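Local coordinates for protein N-alpha-acetyltransferase 38, NatC auxiliary subunit (Saccharomyces cerevisiae, PDB 6YGA) that serves as the small Sm-like auxiliary subunit of the NatC complex, which acetylates the N-termini of nascent proteins at the ribosome, at residues 5-8 / 9-12. Sequence-based numbering, arbitrary orientation.
Sequences KLSD and FIGN
Phe9 N donates to Leu6 O over 2.9 Å, directly following the bond from Asp8 N to Lys5 O, so that consecutive i to i+3 turns run through residues with helical backbone angles just where the N-terminal segment of this LSM subunit bends toward its first strand. In the Leu6 bond the donor stands above the carbonyl plane and not on a lone pair. The same carbonyl oxygen lies 3.4 Å from Phe9 CB, and the Phe9 ring brings its edge, through CD1, to Lys5 O at 3.6 Å. The Ile10 side chain lies alongside Ser7 O: with chi1 at 59°, CG1 sits between the backbone N and the carbonyl carbon, which sets it snugly against that oxygen at 3.2 Å, with CD1 farther off.

One side chain braces each turn. Asp8 folds back, CG anti to its carbonyl carbon (chi1 -54°), and OD2 accepts Lys5 N at 2.8 Å, met nearly along the carboxylate C-O bond, tying the two residues together a second time. Further on, a type II beta turn runs from Phe9 to Asn12, with Gly11 in its third position adopting a positive phi of 87°. Asn12 N reaches Phe9 O only weakly, and Asn12 ND2 adds a second bond to the same oxygen at 2.9 Å, from above the carbonyl plane, with the oxygen lying almost in the Asn12 amide plane.

Around these two successive turns, Leu6 and Ile10 rest on Val31 and Leu28 of strand 23-32. Phe28 of the N-alpha-acetyltransferase 35 chain meets Phe9 edge-to-face, and Leu6 and Phe9 also touch Leu31 and Val24 of that chain, so the segment lies between the large auxiliary subunit and the Sm-type sheet of this one. Phe9 packs on Leu73 and Asn12 on Val72 and Leu76 of helix 70-76, and the chain then enters strand 13-18.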
loop_
_atom_site.group_PDB
_atom_site.type_symbol
_atom_site.label_atom_id
_atom_site.label_comp_id
_atom_site.label_asym_id
_atom_site.label_seq_id
_atom_site.Cartn_x
_atom_site.Cartn_y
_atom_site.Cartn_z
ATOM N N LYS C 5 -41.949 -20.870 -10.908
ATOM C CA LYS C 5 -40.618 -21.285 -10.499
ATOM C C LYS C 5 -39.934 -20.107 -9.822
ATOM O O LYS C 5 -40.304 -18.949 -10.028
ATOM C CB LYS C 5 -39.784 -21.764 -11.693
ATOM C CG LYS C 5 -40.170 -23.128 -12.233
ATOM C CD LYS C 5 -39.804 -24.228 -11.248
ATOM C CE LYS C 5 -39.891 -25.604 -11.889
ATOM N NZ LYS C 5 -38.867 -25.791 -12.955
ATOM N N LEU C 6 -38.923 -20.414 -9.007
ATOM C CA LEU C 6 -38.127 -19.357 -8.391
ATOM C C LEU C 6 -37.390 -18.527 -9.436
ATOM O O LEU C 6 -37.152 -17.332 -9.223
ATOM C CB LEU C 6 -37.136 -19.960 -7.399
ATOM C CG LEU C 6 -37.724 -20.592 -6.141
ATOM C CD1 LEU C 6 -36.680 -21.455 -5.464
ATOM C CD2 LEU C 6 -38.224 -19.511 -5.194
ATOM N N SER C 7 -37.030 -19.139 -10.568
ATOM C CA SER C 7 -36.348 -18.416 -11.637
ATOM C C SER C 7 -37.162 -17.228 -12.127
ATOM O O SER C 7 -36.592 -16.222 -12.562
ATOM C CB SER C 7 -36.053 -19.362 -12.800
ATOM O OG SER C 7 -35.345 -18.702 -13.833
ATOM N N ASP C 8 -38.493 -17.321 -12.067
ATOM C CA ASP C 8 -39.331 -16.204 -12.491
ATOM C C ASP C 8 -39.181 -15.008 -11.561
ATOM O O ASP C 8 -39.408 -13.866 -11.975
ATOM C CB ASP C 8 -40.797 -16.639 -12.550
ATOM C CG ASP C 8 -41.011 -17.864 -13.418
ATOM O OD1 ASP C 8 -40.709 -17.802 -14.628
ATOM O OD2 ASP C 8 -41.485 -18.892 -12.891
ATOM N N PHE C 9 -38.794 -15.250 -10.307
ATOM C CA PHE C 9 -38.813 -14.198 -9.296
ATOM C C PHE C 9 -37.554 -13.339 -9.302
ATOM O O PHE C 9 -37.628 -12.150 -8.968
ATOM C CB PHE C 9 -39.004 -14.812 -7.909
ATOM C CG PHE C 9 -40.439 -15.007 -7.523
ATOM C CD1 PHE C 9 -41.215 -15.974 -8.139
ATOM C CD2 PHE C 9 -41.011 -14.225 -6.535
ATOM C CE1 PHE C 9 -42.540 -16.155 -7.777
ATOM C CE2 PHE C 9 -42.331 -14.400 -6.165
ATOM C CZ PHE C 9 -43.097 -15.365 -6.786
ATOM N N ILE C 10 -36.400 -13.910 -9.657
ATOM C CA ILE C 10 -35.148 -13.171 -9.554
ATOM C C ILE C 10 -35.190 -11.940 -10.449
ATOM O O ILE C 10 -35.775 -11.952 -11.540
ATOM C CB ILE C 10 -33.953 -14.077 -9.896
ATOM C CG1 ILE C 10 -34.095 -14.643 -11.310
ATOM C CG2 ILE C 10 -33.819 -15.196 -8.865
ATOM C CD1 ILE C 10 -33.020 -15.635 -11.690
ATOM N N GLY C 11 -34.581 -10.858 -9.972
ATOM C CA GLY C 11 -34.624 -9.586 -10.655
ATOM C C GLY C 11 -35.813 -8.719 -10.310
ATOM O O GLY C 11 -35.969 -7.645 -10.907
ATOM N N ASN C 12 -36.652 -9.140 -9.367
ATOM C CA ASN C 12 -37.856 -8.413 -9.001
ATOM C C ASN C 12 -37.783 -7.981 -7.543
ATOM O O ASN C 12 -37.257 -8.708 -6.692
ATOM C CB ASN C 12 -39.111 -9.265 -9.242
ATOM C CG ASN C 12 -39.341 -9.563 -10.716
ATOM O OD1 ASN C 12 -39.845 -8.720 -11.459
ATOM N ND2 ASN C 12 -38.978 -10.768 -11.141
#